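Side-chain contacts in inactive Zymogen C11 Protease (Parabacteroides distasonis, PDB 6MZO), which probably cleaves peptide bonds as a clostripain-like cysteine protease once activated, and is held here as an inactive zymogen: residues A[29-32]-A[33-36]; A[193-196]-A[197-200]. One frame throughout, in Å; residues are numbered along the deposited sequence.

Interaction 1: residues A[29-32]-A[33-36]; sequences VSQN and LRAI
V29 O takes the amide proton of L33 at 2.9 Å. I36 N makes an equally short bond, 2.9 Å, to N32 O. R34 N to S30 O and A35 N to Q31 O, each 3.0 Å, fall between them. The four form a regular i to i+4 series within helix 26-43.

Side chains on two faces of this helix differ in character. On the inner face, V29 and L33 lie side by side and point the same way. V29 CG1 meets L33 CD1 at 4.0 Å. With chi1 at 175°, V29 swings CG1 away from its amide N and toward the following turn, where L33 lies. I36 brings CG1 to within 3.3 Å of N32 O, so aliphatic carbon packs against the carbonyl that its own amide binds. V29, L33 and I36 also pack on strand 49-54, and V29, N32 and I36 touch F19 of strand 14-19. These strands and the helix make a beta-alpha-beta unit. N32 ND2 is hydrogen-bonded to N191 O, which ties the helix to the chain just before helix 195-203.

On the outer face, Q31 and R34 run alongside each other. Q31 is extended, and its CG lies over one face of the R34 guanidinium, 3.6 Å from NH1. Q31 O also lies over a face, 3.8 Å above the guanidinium plane and toward its rim. The R34 chain bends at chi2 and chi3, which folds the guanidinium back over Q31. The amide and guanidinium planes are 44° apart, so the two groups do not stack flat. S30 OG bonds to K56 NZ.

The chemistry thus divides. Mostly aliphatic groups face the sheet, with the N32 amide the polar exception. At the exposed side the R34 guanidinium lies over the CG and backbone carbonyl oxygen of Q31.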
loop_
_atom_site.group_PDB
_atom_site.type_symbol
_atom_site.label_atom_id
_atom_site.label_comp_id
_atom_site.label_asym_id
_atom_site.label_seq_id
_atom_site.Cartn_x
_atom_site.Cartn_y
_atom_site.Cartn_z
ATOM N N VAL A 29 6.651 -7.037 13.868
ATOM C CA VAL A 29 6.659 -8.182 12.976
ATOM C C VAL A 29 6.225 -9.389 13.775
ATOM O O VAL A 29 5.383 -10.160 13.331
ATOM C CB VAL A 29 8.063 -8.464 12.357
ATOM C CG1 VAL A 29 8.017 -9.746 11.546
ATOM C CG2 VAL A 29 8.486 -7.306 11.434
ATOM N N SER A 30 6.806 -9.553 14.951
ATOM C CA SER A 30 6.372 -10.678 15.818
ATOM C C SER A 30 4.883 -10.659 16.164
ATOM O O SER A 30 4.212 -11.729 16.153
ATOM C CB SER A 30 7.167 -10.696 17.146
ATOM O OG SER A 30 8.558 -10.743 16.913
ATOM N N GLN A 31 4.338 -9.488 16.494
ATOM C CA GLN A 31 2.885 -9.388 16.761
ATOM C C GLN A 31 2.059 -9.760 15.558
ATOM O O GLN A 31 1.053 -10.464 15.684
ATOM C CB GLN A 31 2.510 -7.958 17.175
ATOM C CG GLN A 31 1.065 -7.752 17.520
ATOM C CD GLN A 31 0.805 -6.318 18.019
ATOM O OE1 GLN A 31 1.724 -5.624 18.476
ATOM N NE2 GLN A 31 -0.446 -5.875 17.918
ATOM N N ASN A 32 2.489 -9.307 14.373
ATOM C CA ASN A 32 1.758 -9.678 13.155
ATOM C C ASN A 32 1.860 -11.148 12.860
ATOM O O ASN A 32 0.883 -11.736 12.374
ATOM C CB ASN A 32 2.269 -8.882 11.958
ATOM C CG ASN A 32 1.679 -7.507 11.958
ATOM O OD1 ASN A 32 0.479 -7.350 12.221
ATOM N ND2 ASN A 32 2.509 -6.508 11.772
ATOM N N LEU A 33 3.007 -11.740 13.106
ATOM C CA LEU A 33 3.115 -13.219 12.879
ATOM C C LEU A 33 2.139 -13.976 13.808
ATOM O O LEU A 33 1.481 -14.934 13.421
ATOM C CB LEU A 33 4.544 -13.706 13.119
ATOM C CG LEU A 33 5.378 -13.405 11.855
ATOM C CD1 LEU A 33 6.851 -13.545 12.220
ATOM C CD2 LEU A 33 5.001 -14.413 10.779
ATOM N N ARG A 34 2.001 -13.504 15.041
ATOM C CA ARG A 34 1.020 -14.077 15.946
ATOM C C ARG A 34 -0.412 -13.946 15.366
ATOM O O ARG A 34 -1.224 -14.908 15.426
ATOM C CB ARG A 34 1.144 -13.385 17.346
ATOM C CG ARG A 34 0.123 -13.904 18.373
ATOM C CD ARG A 34 -1.153 -13.081 18.428
ATOM N NE ARG A 34 -0.940 -11.843 19.162
ATOM C CZ ARG A 34 -1.417 -10.643 18.857
ATOM N NH1 ARG A 34 -1.128 -9.616 19.679
ATOM N NH2 ARG A 34 -2.189 -10.458 17.777
ATOM N N ALA A 35 -0.754 -12.759 14.827
ATOM C CA ALA A 35 -2.079 -12.548 14.278
ATOM C C ALA A 35 -2.313 -13.472 13.045
ATOM O O ALA A 35 -3.413 -13.995 12.881
ATOM C CB ALA A 35 -2.258 -11.060 13.878
ATOM N N ILE A 36 -1.293 -13.616 12.210
ATOM C CA ILE A 36 -1.399 -14.467 11.019
ATOM C C ILE A 36 -1.630 -15.884 11.453
ATOM O O ILE A 36 -2.508 -16.581 10.860
ATOM C CB ILE A 36 -0.097 -14.379 10.165
ATOM C CG1 ILE A 36 -0.051 -13.000 9.491
ATOM C CG2 ILE A 36 0.009 -15.557 9.129
ATOM C CD1 ILE A 36 1.386 -12.611 9.023
#

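Interaction 2: residues A[193-196]-A[197-200]; sequences FPYQ and TIMG
The Y195 ring has I198 CD1 beside it, 3.9 Å from Y195 CD1, in an oblique approach. M199 SD sits at the ring edge, near its plane, and is 4.2 Å from Y195 CB. Over one face lies F193 CB, offset toward the rim. I198 CD1 also approaches the F193 ring obliquely, 4.2 Å from F193 CD2. I198 has CG1 between its backbone N and carbonyl carbon (chi1 53°), which turns the chain back toward P194 and Y195. Its CG2 meets P194 CG. Replacing I198 by an alanine removes CD1 and CG2 and is likely to open a gap beside the F193 and Y195 rings and cost P194 CG its contact with the CG2 branch.

The polar centre is P194 O. T197 N binds it at 2.9 Å in a nearly straight bond (169°), coming from above the carbonyl plane. I198 N adds a weak bond to the same oxygen and another weak one to Y195 O. T197 OG1 lies 3.2 Å from P194 O. P194 is the centre of an inverse gamma turn, closed by a weak bond from Y195 N to F193 O. A water accepts from M199 N and donates weakly to Q196 O.

The turn leads into helix 195-203. Y195 OH and F193 N both bind D161 OD2, at strand 155-162, where F193 and I198 also touch L159. P194 and Q196 pack on helix 209-220, while Y195, Q196 and T197 meet helix 26-43.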
loop_
_atom_site.group_PDB
_atom_site.type_symbol
_atom_site.label_atom_id
_atom_site.label_comp_id
_atom_site.label_asym_id
_atom_site.label_seq_id
_atom_site.Cartn_x
_atom_site.Cartn_y
_atom_site.Cartn_z
ATOM N N PHE A 193 -2.337 -4.404 9.446
ATOM C CA PHE A 193 -3.616 -5.026 9.112
ATOM C C PHE A 193 -4.037 -6.086 10.144
ATOM O O PHE A 193 -3.203 -6.656 10.879
ATOM C CB PHE A 193 -3.591 -5.671 7.711
ATOM C CG PHE A 193 -3.900 -4.736 6.611
ATOM C CD1 PHE A 193 -3.093 -3.653 6.373
ATOM C CD2 PHE A 193 -5.046 -4.962 5.814
ATOM C CE1 PHE A 193 -3.402 -2.766 5.270
ATOM C CE2 PHE A 193 -5.367 -4.095 4.769
ATOM C CZ PHE A 193 -4.525 -3.020 4.478
ATOM N N PRO A 194 -5.349 -6.365 10.217
ATOM C CA PRO A 194 -5.845 -7.354 11.197
ATOM C C PRO A 194 -5.730 -8.747 10.599
ATOM O O PRO A 194 -6.712 -9.345 10.118
ATOM C CB PRO A 194 -7.304 -6.921 11.399
ATOM C CG PRO A 194 -7.718 -6.363 10.019
ATOM C CD PRO A 194 -6.436 -5.547 9.625
ATOM N N TYR A 195 -4.490 -9.231 10.557
ATOM C CA TYR A 195 -4.275 -10.507 9.871
ATOM C C TYR A 195 -5.137 -11.550 10.501
ATOM O O TYR A 195 -5.536 -12.532 9.833
ATOM C CB TYR A 195 -2.765 -10.938 9.907
ATOM C CG TYR A 195 -1.960 -9.975 9.051
ATOM C CD1 TYR A 195 -2.042 -10.068 7.663
ATOM C CD2 TYR A 195 -1.280 -8.913 9.608
ATOM C CE1 TYR A 195 -1.366 -9.151 6.830
ATOM C CE2 TYR A 195 -0.595 -7.968 8.790
ATOM C CZ TYR A 195 -0.678 -8.103 7.393
ATOM O OH TYR A 195 -0.074 -7.187 6.605
ATOM N N GLN A 196 -5.465 -11.405 11.800
ATOM C CA GLN A 196 -6.216 -12.507 12.424
ATOM C C GLN A 196 -7.652 -12.655 11.896
ATOM O O GLN A 196 -8.301 -13.692 12.203
ATOM C CB GLN A 196 -6.232 -12.284 13.948
ATOM C CG GLN A 196 -7.131 -11.102 14.407
ATOM C CD GLN A 196 -6.552 -9.708 14.208
ATOM O OE1 GLN A 196 -5.418 -9.481 13.763
ATOM N NE2 GLN A 196 -7.378 -8.706 14.586
ATOM N N THR A 197 -8.106 -11.725 11.055
ATOM C CA THR A 197 -9.455 -11.840 10.523
ATOM C C THR A 197 -9.471 -11.912 8.998
ATOM O O THR A 197 -10.554 -12.117 8.424
ATOM C CB THR A 197 -10.397 -10.650 10.929
ATOM O OG1 THR A 197 -9.898 -9.385 10.457
ATOM C CG2 THR A 197 -10.597 -10.595 12.420
ATOM N N ILE A 198 -8.359 -11.676 8.312
ATOM C CA ILE A 198 -8.409 -11.605 6.822
ATOM C C ILE A 198 -7.776 -12.807 6.084
ATOM O O ILE A 198 -7.663 -12.790 4.833
ATOM C CB ILE A 198 -7.716 -10.368 6.252
ATOM C CG1 ILE A 198 -6.287 -10.257 6.784
ATOM C CG2 ILE A 198 -8.550 -9.092 6.784
ATOM C CD1 ILE A 198 -5.415 -9.177 5.940
ATOM N N MET A 199 -7.239 -13.757 6.865
ATOM C CA MET A 199 -6.454 -14.799 6.148
ATOM C C MET A 199 -7.344 -15.589 5.171
ATOM O O MET A 199 -6.934 -15.772 3.964
ATOM C CB MET A 199 -5.779 -15.779 7.145
ATOM C CG MET A 199 -4.767 -15.055 8.099
ATOM S SD MET A 199 -3.548 -14.053 7.254
ATOM C CE MET A 199 -2.798 -15.319 6.158
ATOM N N GLY A 200 -8.474 -16.098 5.621
ATOM C CA GLY A 200 -9.357 -16.786 4.655
ATOM C C GLY A 200 -9.735 -15.923 3.432
ATOM O O GLY A 200 -9.814 -16.476 2.285
HETATM O O HOH W 1 -8.096 -14.705 9.459
#

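How the interactions relate
Interactions 1 and 2 have centres 10 Å apart and meet directly. I36 CG1 lies 3.4 Å from Y195 CB, and N32 OD1 lies 3.5 Å from Y195 CD2. Helices 26-43 and 195-203 are therefore packed together here. Interaction 1 is partly buried and has an exposed side. Interaction 2 is buried. The bonding differs too. Residues 29-36 lie wholly inside a well-bonded helix. Residues 193-200 enter a weakly bonded helix from a turn, where one carbonyl gathers two amides and a water bridges two backbone groups. Rings dominate the apolar packing of interaction 2, aliphatic branches that of interaction 1.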